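Local structure of O-methyltransferase (Saccharopolyspora spinosa, 4CE0) at residues Trp108-Phe113 with Arg161-Trp166; Gly83-Gly88 with Asp137-Ser142; Thr170-Pro175 with Leu196-Pro201. The protein probably transfers a methyl group from S-adenosyl-L-methionine to the rhamnosyl 4'-hydroxyl in spinosyn biosynthesis and binds magnesium. One frame throughout, in Å; residues are numbered along the deposited sequence.

Contact 1: residues Trp108-Phe113 with Arg161-Trp166; sequences WVVDSF and RFLPGW. With SAH (S-adenosyl-L-homocysteine), chain B.
Two parallel strands at the edge of the Rossmann-like sheet, 107-111 and 160-164, pair W108 with R161 through D111 with P164. Four backbone bonds zip them: V109 N to R161 O (2.7 Å), L163 N to V109 O, a longer D111 N to L163 O (3.3 Å), and G165 N to D111 O just beyond the strand. On one side, R161 runs alongside W108: its CB lies over the six-membered ring, and the chain, bent at chi3 (64°), carries NE to 3.5 Å from W108 CH2, guanidinium and indole 30° apart. V110 CG1 meets L163 CD2 on this side. On the other, V109 CB touches F162 CD2 (3.6 Å), and F113 brings CD2 to P164 CB (3.7 Å) while its CZ reaches the edge of the F162 ring. D111 OD1 accepts from F113 N in an Asx turn, which steadies the carboxylate; OD1 and OD2 take the ribose O2' and O3' of SAH, OD2 at 2.7 Å from O3'. S112 N bonds adenine N3 (3.0 Å), and S112 CB sits over the W166 ring. An acidic residue ending the second strand and gripping both ribose hydroxyls is the hallmark of class I, Rossmann-fold methyltransferases.

Contact 2: residues Gly83-Gly88 with Asp137-Ser142; sequences GVWRGG and DVLGVS. With SAH (S-adenosyl-L-homocysteine), chain B.
W85 meets V138, L139 and V141 where two loops of the Rossmann-like methyltransferase fold border the SAH pocket: 83-88 connects strand 78-82 to helix 88-100, and the loop 137-142 leads into helix 143-152. Along the second loop, V138 comes first, offering its backbone O in the plane of the W85 indole. The bond from W85 NE1 is nearly straight (177°) but weak at 3.4 Å. The indole reaches this loop because W85 CG stands anti to the backbone N (chi1 -169°), from a type II' turn spanning V84 to G87 and closed by G87 N to V84 O. W85 N also gives a weak bond to SAH O3'. R86 CG lies over the centre of the indole, and the extended chain beyond it lays the guanidinium over W85 CZ2, with NH1 bonded to A51 O. L139 follows, its O also at the indole edge, 3.5 Å from W85 CD1, while its CD2 stands 4.2 Å from W85 NE1; beyond the two loops its side chain packs on W47, M54 and M116. V141 points its side chain at the first loop and makes the main apolar contact: CG2 touches W85 CD1 (3.7 Å) and R86 CG (3.9 Å). The backbone O of V141 also shares a water with W85 O, 2.9 and 2.8 Å away respectively, though the water may not donate to both at once.

Contact 3: residues Thr170-Pro175 with Leu196-Pro201; sequences TLPTAP and LRNLYP
Packing joins the turn at L171-A174 to residues 196-199 of helix 189-199; no hydrogen bond passes between 170-175 and 196-201. The closest carbon pair is L171 CB with N198 CB at 3.6 Å, both side chains setting out toward the opposite segment. Deeper in, L199 starts off to the side of the turn and comes nearer only at its end: chi2 (179°) extends CD1 to L171 CD2 at 4.2 Å, while the other branch, CD2, only grazes A174 CB (4.5 Å). The polar part of the contact belongs to N198. Its amide slants across P172, with OD1 3.4 Å from P172 CA and 3.9 Å from P172 CB and CG, while ND2 bonds back to D194 O one helical turn earlier, which fixes how the amide is rotated. Within the turn, A174 N donates to L171 O (3.1 Å), the closing bond of a type I beta turn that presents L171 and A174 on the same side. That side is buried on the sheet: L171 packs on V110 of strand 107-111, A174 on L163 of strand 160-164, and L199 on L179 and L182 of strand 179-184, so turn and helix lie next to each other across one face of the sheet.

From the N terminus, strand 78-82 runs into 83-88, the opening half of contact 2, and strand 107-111 follows with the first half of contact 1. Contact 2 closes at 137-142, before helix 143-152, and contact 1 closes at 161-166, so the two cross rather than nest. They meet directly: V84 N bonds D111 OD2 and G83 N bonds V110 O, joining neighbouring strand ends around SAH. Contact 3 comes afterwards in series, closing the shorter excursion through strand 179-184 into helix 189-199. It touches contact 1, where T170 meets P164 and G165 and P175 O meets W108 CZ2, but lies about 8 Å from contact 2 at the nearest atoms.

Contact 1: residues Trp108-Phe113 with Arg161-Trp166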
loop_
_atom_site.group_PDB
_atom_site.type_symbol
_atom_site.label_atom_id
_atom_site.label_comp_id
_atom_site.label_asym_id
_atom_site.label_seq_id
_atom_site.Cartn_x
_atom_site.Cartn_y
_atom_site.Cartn_z
ATOM N N TRP A 108 13.618 -14.984 -8.329
ATOM C CA TRP A 108 14.533 -14.629 -9.396
ATOM C C TRP A 108 13.913 -13.623 -10.332
ATOM O O TRP A 108 12.844 -13.840 -10.916
ATOM C CB TRP A 108 14.972 -15.868 -10.186
ATOM C CG TRP A 108 15.758 -16.814 -9.353
ATOM C CD1 TRP A 108 15.282 -17.812 -8.527
ATOM C CD2 TRP A 108 17.172 -16.843 -9.255
ATOM N NE1 TRP A 108 16.347 -18.459 -7.919
ATOM C CE2 TRP A 108 17.514 -17.865 -8.341
ATOM C CE3 TRP A 108 18.196 -16.078 -9.833
ATOM C CZ2 TRP A 108 18.843 -18.167 -8.029
ATOM C CZ3 TRP A 108 19.509 -16.372 -9.505
ATOM C CH2 TRP A 108 19.815 -17.404 -8.607
ATOM N N VAL A 109 14.612 -12.517 -10.487
ATOM C CA VAL A 109 14.096 -11.399 -11.244
ATOM C C VAL A 109 14.919 -11.370 -12.499
ATOM O O VAL A 109 16.070 -10.892 -12.489
ATOM C CB VAL A 109 14.252 -10.094 -10.456
ATOM C CG1 VAL A 109 13.753 -8.884 -11.275
ATOM C CG2 VAL A 109 13.535 -10.209 -9.136
ATOM N N VAL A 110 14.333 -11.901 -13.574
ATOM C CA VAL A 110 15.090 -12.215 -14.777
ATOM C C VAL A 110 14.660 -11.356 -15.948
ATOM O O VAL A 110 13.528 -11.453 -16.442
ATOM C CB VAL A 110 14.926 -13.695 -15.212
ATOM C CG1 VAL A 110 15.974 -14.044 -16.232
ATOM C CG2 VAL A 110 14.942 -14.665 -14.035
ATOM N N ASP A 111 15.589 -10.554 -16.437
ATOM C CA ASP A 111 15.265 -9.590 -17.462
ATOM C C ASP A 111 16.528 -9.114 -18.161
ATOM O O ASP A 111 17.642 -9.327 -17.668
ATOM C CB ASP A 111 14.554 -8.399 -16.822
ATOM C CG ASP A 111 13.752 -7.594 -17.829
ATOM O OD1 ASP A 111 14.356 -6.793 -18.582
ATOM O OD2 ASP A 111 12.517 -7.744 -17.850
ATOM N N SER A 112 16.366 -8.455 -19.303
ATOM C CA SER A 112 17.498 -7.737 -19.905
ATOM C C SER A 112 17.804 -6.453 -19.125
ATOM O O SER A 112 18.946 -6.024 -19.062
ATOM C CB SER A 112 17.178 -7.341 -21.335
ATOM O OG SER A 112 16.106 -6.431 -21.315
ATOM N N PHE A 113 16.772 -5.851 -18.537
ATOM C CA PHE A 113 16.864 -4.529 -17.898
ATOM C C PHE A 113 17.243 -3.453 -18.928
ATOM O O PHE A 113 17.792 -2.411 -18.574
ATOM C CB PHE A 113 17.804 -4.526 -16.680
ATOM C CG PHE A 113 17.363 -5.474 -15.572
ATOM C CD1 PHE A 113 16.308 -5.135 -14.715
ATOM C CD2 PHE A 113 17.976 -6.716 -15.409
ATOM C CE1 PHE A 113 15.882 -6.016 -13.734
ATOM C CE2 PHE A 113 17.555 -7.601 -14.420
ATOM C CZ PHE A 113 16.510 -7.242 -13.571
ATOM N N ARG A 161 16.950 -12.200 -6.096
ATOM C CA ARG A 161 18.151 -12.226 -6.949
ATOM C C ARG A 161 17.827 -11.814 -8.376
ATOM O O ARG A 161 16.740 -12.088 -8.920
ATOM C CB ARG A 161 18.787 -13.609 -6.929
ATOM C CG ARG A 161 19.257 -14.002 -5.528
ATOM C CD ARG A 161 20.001 -15.337 -5.505
ATOM N NE ARG A 161 21.254 -15.286 -6.276
ATOM C CZ ARG A 161 22.217 -16.213 -6.221
ATOM N NH1 ARG A 161 22.099 -17.269 -5.422
ATOM N NH2 ARG A 161 23.296 -16.097 -6.979
ATOM N N PHE A 162 18.758 -11.085 -8.964
ATOM C CA PHE A 162 18.547 -10.541 -10.288
ATOM C C PHE A 162 19.419 -11.274 -11.266
ATOM O O PHE A 162 20.558 -11.575 -10.964
ATOM C CB PHE A 162 18.837 -9.047 -10.289
ATOM C CG PHE A 162 18.012 -8.282 -9.282
ATOM C CD1 PHE A 162 18.465 -8.113 -7.973
ATOM C CD2 PHE A 162 16.784 -7.722 -9.642
ATOM C CE1 PHE A 162 17.713 -7.405 -7.034
ATOM C CE2 PHE A 162 16.006 -6.999 -8.688
ATOM C CZ PHE A 162 16.472 -6.845 -7.401
ATOM N N LEU A 163 18.859 -11.605 -12.429
ATOM C CA LEU A 163 19.620 -12.252 -13.489
ATOM C C LEU A 163 19.537 -11.381 -14.728
ATOM O O LEU A 163 18.595 -11.533 -15.527
ATOM C CB LEU A 163 19.060 -13.640 -13.752
ATOM C CG LEU A 163 19.808 -14.594 -14.678
ATOM C CD1 LEU A 163 21.272 -14.758 -14.284
ATOM C CD2 LEU A 163 19.069 -15.955 -14.664
ATOM N N PRO A 164 20.516 -10.461 -14.896
ATOM C CA PRO A 164 20.489 -9.480 -15.990
ATOM C C PRO A 164 21.105 -10.033 -17.277
ATOM O O PRO A 164 22.197 -10.590 -17.230
ATOM C CB PRO A 164 21.347 -8.337 -15.430
ATOM C CG PRO A 164 22.378 -9.033 -14.615
ATOM C CD PRO A 164 21.616 -10.169 -13.947
ATOM N N GLY A 165 20.403 -9.903 -18.400
ATOM C CA GLY A 165 20.943 -10.303 -19.685
ATOM C C GLY A 165 19.810 -10.689 -20.594
ATOM O O GLY A 165 18.655 -10.741 -20.162
ATOM N N TRP A 166 20.122 -10.919 -21.863
ATOM C CA TRP A 166 19.155 -11.497 -22.779
ATOM C C TRP A 166 18.970 -12.948 -22.384
ATOM O O TRP A 166 19.935 -13.628 -22.072
ATOM C CB TRP A 166 19.647 -11.343 -24.227
ATOM C CG TRP A 166 19.947 -9.913 -24.520
ATOM C CD1 TRP A 166 21.178 -9.321 -24.611
ATOM C CD2 TRP A 166 18.987 -8.871 -24.699
ATOM N NE1 TRP A 166 21.038 -7.977 -24.851
ATOM C CE2 TRP A 166 19.700 -7.676 -24.921
ATOM C CE3 TRP A 166 17.588 -8.831 -24.705
ATOM C CZ2 TRP A 166 19.059 -6.458 -25.151
ATOM C CZ3 TRP A 166 16.958 -7.623 -24.936
ATOM C CH2 TRP A 166 17.691 -6.454 -25.147
HETATM N N SAH B . 4.666 -5.453 -15.629
HETATM C CA SAH B . 5.042 -6.627 -16.434
HETATM C CB SAH B . 6.299 -6.502 -17.258
HETATM C CG SAH B . 6.778 -7.457 -18.352
HETATM S SD SAH B . 7.139 -6.363 -19.759
HETATM C C SAH B . 5.274 -7.566 -15.319
HETATM O O SAH B . 5.898 -8.573 -15.608
HETATM O OXT SAH B . 4.693 -7.046 -14.180
HETATM C "C5'" SAH B . 8.298 -7.380 -20.740
HETATM C "C4'" SAH B . 9.703 -7.504 -20.133
HETATM O "O4'" SAH B . 10.406 -8.578 -20.722
HETATM C "C3'" SAH B . 10.597 -6.279 -20.342
HETATM O "O3'" SAH B . 11.012 -5.836 -19.067
HETATM C "C2'" SAH B . 11.774 -6.723 -21.220
HETATM O "O2'" SAH B . 13.063 -6.114 -20.994
HETATM C "C1'" SAH B . 11.768 -8.233 -20.968
HETATM N N9 SAH B . 12.266 -9.099 -22.063
HETATM C C8 SAH B . 11.536 -9.497 -23.164
HETATM N N7 SAH B . 12.304 -10.322 -23.889
HETATM C C5 SAH B . 13.488 -10.495 -23.261
HETATM C C6 SAH B . 14.639 -11.227 -23.560
HETATM N N6 SAH B . 14.716 -11.973 -24.661
HETATM N N1 SAH B . 15.719 -11.179 -22.712
HETATM C C2 SAH B . 15.685 -10.438 -21.548
HETATM N N3 SAH B . 14.556 -9.697 -21.284
HETATM C C4 SAH B . 13.463 -9.747 -22.095
#

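Contact 2: residues Gly83-Gly88 with Asp137-Ser142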
loop_
_atom_site.group_PDB
_atom_site.type_symbol
_atom_site.label_atom_id
_atom_site.label_comp_id
_atom_site.label_asym_id
_atom_site.label_seq_id
_atom_site.Cartn_x
_atom_site.Cartn_y
_atom_site.Cartn_z
ATOM N N GLY A 83 10.795 -11.583 -17.574
ATOM C CA GLY A 83 10.133 -10.378 -18.058
ATOM C C GLY A 83 9.465 -9.661 -16.888
ATOM O O GLY A 83 8.345 -10.021 -16.494
ATOM N N VAL A 84 10.164 -8.664 -16.339
ATOM C CA VAL A 84 9.784 -8.029 -15.073
ATOM C C VAL A 84 9.417 -6.547 -15.168
ATOM O O VAL A 84 8.709 -6.042 -14.297
ATOM C CB VAL A 84 10.890 -8.233 -14.002
ATOM C CG1 VAL A 84 11.379 -9.646 -14.057
ATOM C CG2 VAL A 84 12.079 -7.224 -14.149
ATOM N N TRP A 85 9.844 -5.874 -16.242
ATOM C CA TRP A 85 9.588 -4.439 -16.420
ATOM C C TRP A 85 9.993 -3.722 -15.144
ATOM O O TRP A 85 11.167 -3.787 -14.750
ATOM C CB TRP A 85 8.132 -4.181 -16.789
ATOM C CG TRP A 85 7.799 -2.810 -17.252
ATOM C CD1 TRP A 85 8.480 -2.078 -18.181
ATOM C CD2 TRP A 85 6.655 -2.018 -16.875
ATOM N NE1 TRP A 85 7.855 -0.866 -18.377
ATOM C CE2 TRP A 85 6.739 -0.803 -17.591
ATOM C CE3 TRP A 85 5.590 -2.210 -15.993
ATOM C CZ2 TRP A 85 5.797 0.220 -17.443
ATOM C CZ3 TRP A 85 4.659 -1.181 -15.835
ATOM C CH2 TRP A 85 4.782 0.021 -16.548
ATOM N N ARG A 86 9.047 -3.068 -14.477
ATOM C CA ARG A 86 9.390 -2.286 -13.295
ATOM C C ARG A 86 9.521 -3.132 -12.029
ATOM O O ARG A 86 9.943 -2.630 -10.978
ATOM C CB ARG A 86 8.386 -1.148 -13.102
ATOM C CG ARG A 86 8.549 -0.029 -14.120
ATOM C CD ARG A 86 7.430 0.964 -14.044
ATOM N NE ARG A 86 7.510 1.947 -15.121
ATOM C CZ ARG A 86 6.497 2.708 -15.527
ATOM N NH1 ARG A 86 5.304 2.622 -14.946
ATOM N NH2 ARG A 86 6.683 3.556 -16.527
ATOM N N GLY A 87 9.142 -4.405 -12.132
ATOM C CA GLY A 87 9.413 -5.372 -11.075
ATOM C C GLY A 87 8.252 -5.778 -10.222
ATOM O O GLY A 87 8.389 -6.645 -9.342
ATOM N N GLY A 88 7.093 -5.220 -10.544
ATOM C CA GLY A 88 5.916 -5.300 -9.704
ATOM C C GLY A 88 5.461 -6.710 -9.376
ATOM O O GLY A 88 5.158 -7.034 -8.222
ATOM N N ASP A 137 10.759 0.813 -26.380
ATOM C CA ASP A 137 11.665 0.533 -25.268
ATOM C C ASP A 137 11.719 1.631 -24.200
ATOM O O ASP A 137 12.766 2.057 -23.782
ATOM C CB ASP A 137 13.067 0.132 -25.745
ATOM C CG ASP A 137 13.179 -1.366 -26.035
ATOM O OD1 ASP A 137 12.234 -2.107 -25.700
ATOM O OD2 ASP A 137 14.216 -1.806 -26.584
ATOM N N VAL A 138 10.554 2.094 -23.771
ATOM C CA VAL A 138 10.349 2.528 -22.392
ATOM C C VAL A 138 9.643 1.360 -21.639
ATOM O O VAL A 138 9.019 1.516 -20.577
ATOM C CB VAL A 138 9.634 3.884 -22.312
ATOM C CG1 VAL A 138 8.098 3.746 -22.055
ATOM C CG2 VAL A 138 10.349 4.741 -21.276
ATOM N N LEU A 139 9.752 0.190 -22.257
ATOM C CA LEU A 139 9.716 -1.086 -21.569
ATOM C C LEU A 139 11.089 -1.398 -20.983
ATOM O O LEU A 139 11.282 -2.433 -20.327
ATOM C CB LEU A 139 9.334 -2.163 -22.565
ATOM C CG LEU A 139 7.932 -1.945 -23.115
ATOM C CD1 LEU A 139 7.778 -2.634 -24.475
ATOM C CD2 LEU A 139 6.965 -2.479 -22.109
ATOM N N GLY A 140 12.036 -0.497 -21.244
ATOM C CA GLY A 140 13.388 -0.596 -20.737
ATOM C C GLY A 140 13.532 0.055 -19.377
ATOM O O GLY A 140 13.520 1.290 -19.256
ATOM N N VAL A 141 13.674 -0.783 -18.352
ATOM C CA VAL A 141 13.827 -0.315 -16.982
ATOM C C VAL A 141 15.090 -0.935 -16.400
ATOM O O VAL A 141 15.206 -2.174 -16.292
ATOM C CB VAL A 141 12.603 -0.705 -16.139
ATOM C CG1 VAL A 141 12.726 -0.163 -14.691
ATOM C CG2 VAL A 141 11.320 -0.227 -16.810
ATOM N N SER A 142 16.044 -0.071 -16.068
ATOM C CA SER A 142 17.349 -0.465 -15.538
ATOM C C SER A 142 17.276 -1.283 -14.240
ATOM O O SER A 142 16.325 -1.160 -13.457
ATOM C CB SER A 142 18.191 0.793 -15.256
ATOM O OG SER A 142 17.624 1.555 -14.192
HETATM N N SAH B . 4.666 -5.453 -15.629
HETATM C CA SAH B . 5.042 -6.627 -16.434
HETATM C CB SAH B . 6.299 -6.502 -17.258
HETATM C CG SAH B . 6.778 -7.457 -18.352
HETATM S SD SAH B . 7.139 -6.363 -19.759
HETATM C C SAH B . 5.274 -7.566 -15.319
HETATM O O SAH B . 5.898 -8.573 -15.608
HETATM O OXT SAH B . 4.693 -7.046 -14.180
HETATM C "C5'" SAH B . 8.298 -7.380 -20.740
HETATM C "C4'" SAH B . 9.703 -7.504 -20.133
HETATM O "O4'" SAH B . 10.406 -8.578 -20.722
HETATM C "C3'" SAH B . 10.597 -6.279 -20.342
HETATM O "O3'" SAH B . 11.012 -5.836 -19.067
HETATM C "C2'" SAH B . 11.774 -6.723 -21.220
HETATM O "O2'" SAH B . 13.063 -6.114 -20.994
HETATM C "C1'" SAH B . 11.768 -8.233 -20.968
HETATM N N9 SAH B . 12.266 -9.099 -22.063
HETATM C C8 SAH B . 11.536 -9.497 -23.164
HETATM N N7 SAH B . 12.304 -10.322 -23.889
HETATM C C5 SAH B . 13.488 -10.495 -23.261
HETATM C C6 SAH B . 14.639 -11.227 -23.560
HETATM N N6 SAH B . 14.716 -11.973 -24.661
HETATM N N1 SAH B . 15.719 -11.179 -22.712
HETATM C C2 SAH B . 15.685 -10.438 -21.548
HETATM N N3 SAH B . 14.556 -9.697 -21.284
HETATM C C4 SAH B . 13.463 -9.747 -22.095
HETATM O O HOH W 1 13.417 -4.515 -16.302
#

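Contact 3: residues Thr170-Pro175 with Leu196-Pro201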
loop_
_atom_site.group_PDB
_atom_site.type_symbol
_atom_site.label_atom_id
_atom_site.label_comp_id
_atom_site.label_asym_id
_atom_site.label_seq_id
_atom_site.Cartn_x
_atom_site.Cartn_y
_atom_site.Cartn_z
ATOM N N THR A 170 21.504 -15.794 -20.819
ATOM C CA THR A 170 21.492 -16.023 -19.375
ATOM C C THR A 170 20.860 -17.323 -18.889
ATOM O O THR A 170 21.262 -17.837 -17.844
ATOM C CB THR A 170 20.785 -14.864 -18.612
ATOM O OG1 THR A 170 19.443 -14.693 -19.114
ATOM C CG2 THR A 170 21.559 -13.592 -18.778
ATOM N N LEU A 171 19.858 -17.837 -19.594
ATOM C CA LEU A 171 19.077 -18.967 -19.074
ATOM C C LEU A 171 19.719 -20.342 -19.280
ATOM O O LEU A 171 19.528 -21.242 -18.457
ATOM C CB LEU A 171 17.659 -18.964 -19.676
ATOM C CG LEU A 171 16.795 -17.717 -19.435
ATOM C CD1 LEU A 171 15.396 -17.956 -19.914
ATOM C CD2 LEU A 171 16.779 -17.378 -17.960
ATOM N N PRO A 172 20.498 -20.520 -20.364
ATOM C CA PRO A 172 21.085 -21.864 -20.499
ATOM C C PRO A 172 21.961 -22.273 -19.320
ATOM O O PRO A 172 22.009 -23.457 -18.965
ATOM C CB PRO A 172 21.904 -21.762 -21.784
ATOM C CG PRO A 172 21.185 -20.729 -22.613
ATOM C CD PRO A 172 20.699 -19.704 -21.577
ATOM N N THR A 173 22.605 -21.298 -18.690
ATOM C CA THR A 173 23.470 -21.558 -17.552
ATOM C C THR A 173 22.941 -20.901 -16.275
ATOM O O THR A 173 23.711 -20.604 -15.367
ATOM C CB THR A 173 24.864 -21.013 -17.846
ATOM O OG1 THR A 173 24.727 -19.707 -18.432
ATOM C CG2 THR A 173 25.581 -21.944 -18.818
ATOM N N ALA A 174 21.631 -20.688 -16.190
ATOM C CA ALA A 174 21.093 -19.968 -15.051
ATOM C C ALA A 174 21.469 -20.685 -13.744
ATOM O O ALA A 174 21.424 -21.909 -13.670
ATOM C CB ALA A 174 19.575 -19.831 -15.175
ATOM N N PRO A 175 21.847 -19.925 -12.710
ATOM C CA PRO A 175 22.155 -20.557 -11.415
ATOM C C PRO A 175 20.904 -20.932 -10.597
ATOM O O PRO A 175 20.939 -20.993 -9.360
ATOM C CB PRO A 175 23.006 -19.494 -10.701
ATOM C CG PRO A 175 22.560 -18.190 -11.283
ATOM C CD PRO A 175 22.174 -18.486 -12.719
ATOM N N LEU A 196 10.932 -21.188 -21.590
ATOM C CA LEU A 196 10.373 -22.525 -21.400
ATOM C C LEU A 196 11.443 -23.578 -21.561
ATOM O O LEU A 196 11.586 -24.440 -20.698
ATOM C CB LEU A 196 9.212 -22.818 -22.382
ATOM C CG LEU A 196 7.904 -22.095 -22.067
ATOM C CD1 LEU A 196 6.933 -22.295 -23.211
ATOM C CD2 LEU A 196 7.313 -22.602 -20.766
ATOM N N ARG A 197 12.185 -23.521 -22.661
ATOM C CA ARG A 197 13.235 -24.532 -22.916
ATOM C C ARG A 197 14.222 -24.665 -21.751
ATOM O O ARG A 197 14.604 -25.765 -21.369
ATOM C CB ARG A 197 14.040 -24.195 -24.161
ATOM C CG ARG A 197 13.295 -24.433 -25.452
ATOM C CD ARG A 197 14.210 -24.449 -26.696
ATOM N NE ARG A 197 13.380 -24.462 -27.895
ATOM C CZ ARG A 197 12.659 -25.511 -28.287
ATOM N NH1 ARG A 197 12.703 -26.657 -27.603
ATOM N NH2 ARG A 197 11.899 -25.422 -29.367
ATOM N N ASN A 198 14.634 -23.540 -21.182
ATOM C CA ASN A 198 15.637 -23.559 -20.138
ATOM C C ASN A 198 15.108 -23.725 -18.713
ATOM O O ASN A 198 15.822 -24.274 -17.868
ATOM C CB ASN A 198 16.527 -22.311 -20.249
ATOM C CG ASN A 198 17.294 -22.257 -21.596
ATOM O OD1 ASN A 198 18.186 -23.049 -21.812
ATOM N ND2 ASN A 198 16.942 -21.323 -22.471
ATOM N N LEU A 199 13.887 -23.259 -18.421
ATOM C CA LEU A 199 13.429 -23.248 -17.026
ATOM C C LEU A 199 12.327 -24.247 -16.716
ATOM O O LEU A 199 12.209 -24.705 -15.582
ATOM C CB LEU A 199 13.008 -21.834 -16.600
ATOM C CG LEU A 199 14.080 -20.748 -16.708
ATOM C CD1 LEU A 199 13.489 -19.392 -16.260
ATOM C CD2 LEU A 199 15.330 -21.096 -15.885
ATOM N N TYR A 200 11.511 -24.599 -17.704
ATOM C CA TYR A 200 10.479 -25.593 -17.436
ATOM C C TYR A 200 11.020 -26.892 -16.847
ATOM O O TYR A 200 10.395 -27.466 -15.971
ATOM C CB TYR A 200 9.684 -25.958 -18.673
ATOM C CG TYR A 200 8.484 -26.819 -18.316
ATOM C CD1 TYR A 200 7.374 -26.248 -17.738
ATOM C CD2 TYR A 200 8.473 -28.209 -18.546
ATOM C CE1 TYR A 200 6.271 -26.998 -17.402
ATOM C CE2 TYR A 200 7.357 -28.984 -18.195
ATOM C CZ TYR A 200 6.252 -28.348 -17.624
ATOM O OH TYR A 200 5.100 -29.030 -17.257
ATOM N N PRO A 201 12.171 -27.371 -17.347
ATOM C CA PRO A 201 12.713 -28.617 -16.778
ATOM C C PRO A 201 13.033 -28.494 -15.284
ATOM O O PRO A 201 13.013 -29.510 -14.592
ATOM C CB PRO A 201 13.991 -28.866 -17.595
ATOM C CG PRO A 201 13.790 -28.105 -18.895
ATOM C CD PRO A 201 12.957 -26.886 -18.498
#